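Local coordinates for Serine/threonine-protein kinase Tel1 (Chaetomium thermophilum, PDB 6SKY) that is a PI3/PI4-kinase-family serine/threonine protein kinase of the ATM subfamily that probably senses DNA damage and activates checkpoint signalling, at residues Tyr1429-Glu1432 against Met1433-Ser1437; Pro1784-Leu1787 against Ser1788-Gly1792. One frame throughout, in Å; residues are numbered along the deposited sequence.

Contact 1 (Tyr1429-Glu1432 against Met1433-Ser1437); sequences YPLE and MLLHS
Y1429 meets M1433, and L1431 meets L1435, because both first-turn side chains swing out with CG trans to the backbone N (chi1 175° and 178°), which turns them along the helix toward the residue four places on. The tyrosine ring thereby offers one face to M1433 CB, which sits above the rim rather than the centre, 4.1 Å from CE2. L1431 and L1435 run side by side in the same direction, their CD1 methyls 4.1 Å apart, while L1435 CG rests 3.3 Å from L1431 O. Beneath them runs ordinary alpha-helical i to i+4 bonding, from M1433 N to Y1429 O (2.9 Å) through to H1436 N and E1432 O. One turn further on, M1433 O is gripped twice, by S1437 N and, from the opposite face of the carbonyl plane, by S1437 OG at 2.6 Å. Exchanging buried L1435 for an alanine would probably open a gap beside L1431 CD1 and cost L1458, F1472 and Y1476 a partner. The leucine edge of helix 1429-1441 packs on L1458 of helix 1448-1461, L1435 also reaches F1472 and Y1476 of helix 1470-1487, E1432 OE2 is hydrogen-bonded to the Y1465 hydroxyl, and Y1429 lies against P1723 and L1724 of helix 1722-1726.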
ATOM      1  N   TYR A1429     -62.620  25.238  37.373  1.00 56.70           N
ATOM      2  CA  TYR A1429     -62.281  23.822  37.355  1.00 56.70           C
ATOM      3  C   TYR A1429     -63.490  22.916  37.589  1.00 56.70           C
ATOM      4  O   TYR A1429     -63.515  21.807  37.043  1.00 56.70           O
ATOM      5  CB  TYR A1429     -61.184  23.506  38.374  1.00 56.70           C
ATOM      6  CG  TYR A1429     -60.880  22.028  38.469  1.00 56.70           C
ATOM      7  CD1 TYR A1429     -60.216  21.371  37.449  1.00 56.70           C
ATOM      8  CD2 TYR A1429     -61.274  21.290  39.570  1.00 56.70           C
ATOM      9  CE1 TYR A1429     -59.957  20.023  37.523  1.00 56.70           C
ATOM     10  CE2 TYR A1429     -61.014  19.945  39.652  1.00 56.70           C
ATOM     11  CZ  TYR A1429     -60.357  19.318  38.626  1.00 56.70           C
ATOM     12  OH  TYR A1429     -60.101  17.974  38.712  1.00 56.70           O
ATOM     13  N   PRO A1430     -64.484  23.295  38.407  1.00 56.90           N
ATOM     14  CA  PRO A1430     -65.668  22.425  38.523  1.00 56.90           C
ATOM     15  C   PRO A1430     -66.345  22.149  37.195  1.00 56.90           C
ATOM     16  O   PRO A1430     -66.836  21.038  36.970  1.00 56.90           O
ATOM     17  CB  PRO A1430     -66.577  23.211  39.469  1.00 56.90           C
ATOM     18  CG  PRO A1430     -65.656  23.966  40.301  1.00 56.90           C
ATOM     19  CD  PRO A1430     -64.527  24.373  39.412  1.00 56.90           C
ATOM     20  N   LEU A1431     -66.379  23.137  36.302  1.00 59.03           N
ATOM     21  CA  LEU A1431     -66.930  22.927  34.970  1.00 59.03           C
ATOM     22  C   LEU A1431     -66.180  21.825  34.239  1.00 59.03           C
ATOM     23  O   LEU A1431     -66.789  20.896  33.693  1.00 59.03           O
ATOM     24  CB  LEU A1431     -66.867  24.232  34.183  1.00 59.03           C
ATOM     25  CG  LEU A1431     -67.364  24.209  32.744  1.00 59.03           C
ATOM     26  CD1 LEU A1431     -68.809  23.788  32.712  1.00 59.03           C
ATOM     27  CD2 LEU A1431     -67.188  25.570  32.113  1.00 59.03           C
ATOM     28  N   GLU A1432     -64.849  21.923  34.211  1.00 62.23           N
ATOM     29  CA  GLU A1432     -64.034  20.932  33.525  1.00 62.23           C
ATOM     30  C   GLU A1432     -64.215  19.554  34.133  1.00 62.23           C
ATOM     31  O   GLU A1432     -64.349  18.560  33.411  1.00 62.23           O
ATOM     32  CB  GLU A1432     -62.568  21.344  33.582  1.00 62.23           C
ATOM     33  CG  GLU A1432     -62.296  22.740  33.086  1.00 62.23           C
ATOM     34  CD  GLU A1432     -60.865  23.167  33.329  1.00 62.23           C
ATOM     35  OE1 GLU A1432     -60.099  22.384  33.926  1.00 62.23           O
ATOM     36  OE2 GLU A1432     -60.500  24.288  32.923  1.00 62.23           O
ATOM     37  N   MET A1433     -64.222  19.474  35.461  1.00 58.84           N
ATOM     38  CA  MET A1433     -64.394  18.191  36.125  1.00 58.84           C
ATOM     39  C   MET A1433     -65.739  17.571  35.779  1.00 58.84           C
ATOM     40  O   MET A1433     -65.823  16.379  35.465  1.00 58.84           O
ATOM     41  CB  MET A1433     -64.260  18.361  37.632  1.00 58.84           C
ATOM     42  CG  MET A1433     -64.675  17.135  38.398  1.00 58.84           C
ATOM     43  SD  MET A1433     -65.707  17.501  39.814  1.00 58.84           S
ATOM     44  CE  MET A1433     -66.236  15.854  40.251  1.00 58.84           C
ATOM     45  N   LEU A1434     -66.806  18.372  35.821  1.00 59.44           N
ATOM     46  CA  LEU A1434     -68.139  17.847  35.557  1.00 59.44           C
ATOM     47  C   LEU A1434     -68.268  17.370  34.119  1.00 59.44           C
ATOM     48  O   LEU A1434     -68.804  16.287  33.863  1.00 59.44           O
ATOM     49  CB  LEU A1434     -69.190  18.908  35.870  1.00 59.44           C
ATOM     50  CG  LEU A1434     -69.523  19.083  37.347  1.00 59.44           C
ATOM     51  CD1 LEU A1434     -70.420  20.275  37.553  1.00 59.44           C
ATOM     52  CD2 LEU A1434     -70.178  17.828  37.874  1.00 59.44           C
ATOM     53  N   LEU A1435     -67.794  18.170  33.164  1.00 60.00           N
ATOM     54  CA  LEU A1435     -67.842  17.747  31.770  1.00 60.00           C
ATOM     55  C   LEU A1435     -67.076  16.447  31.569  1.00 60.00           C
ATOM     56  O   LEU A1435     -67.608  15.471  31.019  1.00 60.00           O
ATOM     57  CB  LEU A1435     -67.282  18.847  30.875  1.00 60.00           C
ATOM     58  CG  LEU A1435     -68.095  20.133  30.774  1.00 60.00           C
ATOM     59  CD1 LEU A1435     -67.376  21.157  29.933  1.00 60.00           C
ATOM     60  CD2 LEU A1435     -69.447  19.841  30.188  1.00 60.00           C
ATOM     61  N   HIS A1436     -65.819  16.416  32.017  1.00 63.18           N
ATOM     62  CA  HIS A1436     -64.974  15.252  31.814  1.00 63.18           C
ATOM     63  C   HIS A1436     -65.496  14.024  32.540  1.00 63.18           C
ATOM     64  O   HIS A1436     -65.166  12.904  32.146  1.00 63.18           O
ATOM     65  CB  HIS A1436     -63.554  15.584  32.264  1.00 63.18           C
ATOM     66  CG  HIS A1436     -62.577  14.467  32.085  1.00 63.18           C
ATOM     67  ND1 HIS A1436     -62.321  13.536  33.069  1.00 63.18           N
ATOM     68  CD2 HIS A1436     -61.777  14.142  31.044  1.00 63.18           C
ATOM     69  CE1 HIS A1436     -61.413  12.680  32.637  1.00 63.18           C
ATOM     70  NE2 HIS A1436     -61.068  13.025  31.411  1.00 63.18           N
ATOM     71  N   SER A1437     -66.304  14.199  33.582  1.00 64.94           N
ATOM     72  CA  SER A1437     -66.853  13.047  34.284  1.00 64.94           C
ATOM     73  C   SER A1437     -68.153  12.551  33.669  1.00 64.94           C
ATOM     74  O   SER A1437     -68.401  11.342  33.643  1.00 64.94           O
ATOM     75  CB  SER A1437     -67.077  13.392  35.754  1.00 64.94           C
ATOM     76  OG  SER A1437     -65.903  13.938  36.322  1.00 64.94           O
TER

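Contact 2 (Pro1784-Leu1787 against Ser1788-Gly1792); sequences PPIL and SKVKG
I1786 and V1790 lie alongside each other one helical turn apart, their side chains pointing the same way and meeting through CG2 methyls 3.7 Å apart. The isoleucine presents this branch because CG2, not CG1, is the one trans to its backbone N, while V1790 CG2 also comes within 3.6 Å of I1786 O. The two residues are joined through the main chain as well, by a bond of 3.1 Å from V1790 N to I1786 O that is rather bent, with an angle of 138° at the hydrogen.

S1788 is turned quite differently. Its hydroxyl lies between its own backbone N and carbonyl carbon (chi1 37°), folded back over the preceding turn, where OG faces two carbonyl oxygens: P1784 O, at a doubtfully short 2.5 Å, and P1785 O at 2.9 Å. The hydroxyl has one proton to give, and either oxygen is within its reach. S1788 N bonds to P1784 O. Next along the chain, K1789 lays its aliphatic CG beside P1785 O, to which its own N is bonded at 2.9 Å; beyond CG the lysine chain bends and leads off from the helix.

Apolar neighbours flank this turn: I1786 and V1790 share L1681 of helix 1670-1684, whereas L1787 faces A1767 and I1768 of helix 1762-1771. The arrangement is that of a short helix's C-terminal turn, with V1790 leaving helical geometry while its N still closes the last i to i+4 bond, and with a serine hydroxyl folded back toward the carbonyls of the preceding turn, a familiar feature of alpha-helices.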
ATOM      1  N   PRO A1784     -48.831   8.005  49.951  1.00 43.98           N
ATOM      2  CA  PRO A1784     -49.000   6.545  50.049  1.00 43.98           C
ATOM      3  C   PRO A1784     -50.303   6.048  49.439  1.00 43.98           C
ATOM      4  O   PRO A1784     -50.301   4.995  48.779  1.00 43.98           O
ATOM      5  CB  PRO A1784     -48.945   6.290  51.559  1.00 43.98           C
ATOM      6  CG  PRO A1784     -48.095   7.360  52.063  1.00 43.98           C
ATOM      7  CD  PRO A1784     -48.411   8.567  51.247  1.00 43.98           C
ATOM      8  N   PRO A1785     -51.436   6.754  49.607  1.00 44.57           N
ATOM      9  CA  PRO A1785     -52.635   6.352  48.850  1.00 44.57           C
ATOM     10  C   PRO A1785     -52.401   6.250  47.355  1.00 44.57           C
ATOM     11  O   PRO A1785     -52.659   5.198  46.762  1.00 44.57           O
ATOM     12  CB  PRO A1785     -53.637   7.453  49.193  1.00 44.57           C
ATOM     13  CG  PRO A1785     -53.256   7.883  50.517  1.00 44.57           C
ATOM     14  CD  PRO A1785     -51.773   7.818  50.572  1.00 44.57           C
ATOM     15  N   ILE A1786     -51.900   7.319  46.733  1.00 42.92           N
ATOM     16  CA  ILE A1786     -51.700   7.329  45.288  1.00 42.92           C
ATOM     17  C   ILE A1786     -50.682   6.280  44.875  1.00 42.92           C
ATOM     18  O   ILE A1786     -50.840   5.611  43.851  1.00 42.92           O
ATOM     19  CB  ILE A1786     -51.275   8.730  44.823  1.00 42.92           C
ATOM     20  CG1 ILE A1786     -52.273   9.769  45.303  1.00 42.92           C
ATOM     21  CG2 ILE A1786     -51.188   8.778  43.334  1.00 42.92           C
ATOM     22  CD1 ILE A1786     -51.962  11.143  44.828  1.00 42.92           C
ATOM     23  N   LEU A1787     -49.620   6.121  45.659  1.00 42.78           N
ATOM     24  CA  LEU A1787     -48.584   5.158  45.305  1.00 42.78           C
ATOM     25  C   LEU A1787     -49.125   3.741  45.327  1.00 42.78           C
ATOM     26  O   LEU A1787     -48.742   2.912  44.495  1.00 42.78           O
ATOM     27  CB  LEU A1787     -47.392   5.291  46.250  1.00 42.78           C
ATOM     28  CG  LEU A1787     -46.524   6.534  46.072  1.00 42.78           C
ATOM     29  CD1 LEU A1787     -45.674   6.761  47.290  1.00 42.78           C
ATOM     30  CD2 LEU A1787     -45.653   6.385  44.860  1.00 42.78           C
ATOM     31  N   SER A1788     -50.031   3.444  46.259  1.00 48.04           N
ATOM     32  CA  SER A1788     -50.560   2.089  46.356  1.00 48.04           C
ATOM     33  C   SER A1788     -51.668   1.829  45.343  1.00 48.04           C
ATOM     34  O   SER A1788     -51.763   0.724  44.799  1.00 48.04           O
ATOM     35  CB  SER A1788     -51.064   1.834  47.772  1.00 48.04           C
ATOM     36  OG  SER A1788     -51.664   3.001  48.292  1.00 48.04           O
ATOM     37  N   LYS A1789     -52.514   2.821  45.073  1.00 50.89           N
ATOM     38  CA  LYS A1789     -53.647   2.591  44.182  1.00 50.89           C
ATOM     39  C   LYS A1789     -53.239   2.679  42.718  1.00 50.89           C
ATOM     40  O   LYS A1789     -53.337   1.696  41.979  1.00 50.89           O
ATOM     41  CB  LYS A1789     -54.761   3.593  44.479  1.00 50.89           C
ATOM     42  CG  LYS A1789     -55.174   3.660  45.935  1.00 50.89           C
ATOM     43  CD  LYS A1789     -56.057   2.506  46.341  1.00 50.89           C
ATOM     44  CE  LYS A1789     -56.722   2.805  47.669  1.00 50.89           C
ATOM     45  NZ  LYS A1789     -57.825   1.852  47.966  1.00 50.89           N
ATOM     46  N   VAL A1790     -52.773   3.849  42.281  1.00 47.39           N
ATOM     47  CA  VAL A1790     -52.516   4.077  40.866  1.00 47.39           C
ATOM     48  C   VAL A1790     -51.393   3.173  40.381  1.00 47.39           C
ATOM     49  O   VAL A1790     -50.399   2.952  41.081  1.00 47.39           O
ATOM     50  CB  VAL A1790     -52.179   5.552  40.613  1.00 47.39           C
ATOM     51  CG1 VAL A1790     -52.107   5.824  39.134  1.00 47.39           C
ATOM     52  CG2 VAL A1790     -53.207   6.436  41.263  1.00 47.39           C
ATOM     53  N   LYS A1791     -51.548   2.650  39.172  1.00 49.67           N
ATOM     54  CA  LYS A1791     -50.593   1.717  38.596  1.00 49.67           C
ATOM     55  C   LYS A1791     -49.537   2.469  37.799  1.00 49.67           C
ATOM     56  O   LYS A1791     -49.864   3.333  36.983  1.00 49.67           O
ATOM     57  CB  LYS A1791     -51.313   0.715  37.698  1.00 49.67           C
ATOM     58  CG  LYS A1791     -50.422   0.026  36.692  1.00 49.67           C
ATOM     59  CD  LYS A1791     -51.236  -0.849  35.758  1.00 49.67           C
ATOM     60  CE  LYS A1791     -50.357  -1.504  34.711  1.00 49.67           C
ATOM     61  NZ  LYS A1791     -51.111  -2.492  33.893  1.00 49.67           N
ATOM     62  N   GLY A1792     -48.274   2.130  38.031  1.00 43.23           N
ATOM     63  CA  GLY A1792     -47.183   2.768  37.334  1.00 43.23           C
ATOM     64  C   GLY A1792     -46.824   4.146  37.827  1.00 43.23           C
ATOM     65  O   GLY A1792     -46.002   4.812  37.197  1.00 43.23           O
TER

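In the fold
Contact 1 comes first along the chain and closes well before contact 2 opens; the two share no helix, one belonging to helix 1429-1441 and the other to helix 1783-1789. Their centres are 23 Å apart and their nearest atoms about 12 Å, so they do not touch, yet both lie on the same side of the chain's centre. Helix 1687-1706 is a neighbour of contact 2: its A1696 and T1689 pack on I1786 and V1790. Both contacts belong to the alpha-helical N-terminal part of the modelled chain, away from the nucleotide and magnesium sites of the kinase domain, and illustrate how separate helices there are built from local i to i+4 pairs.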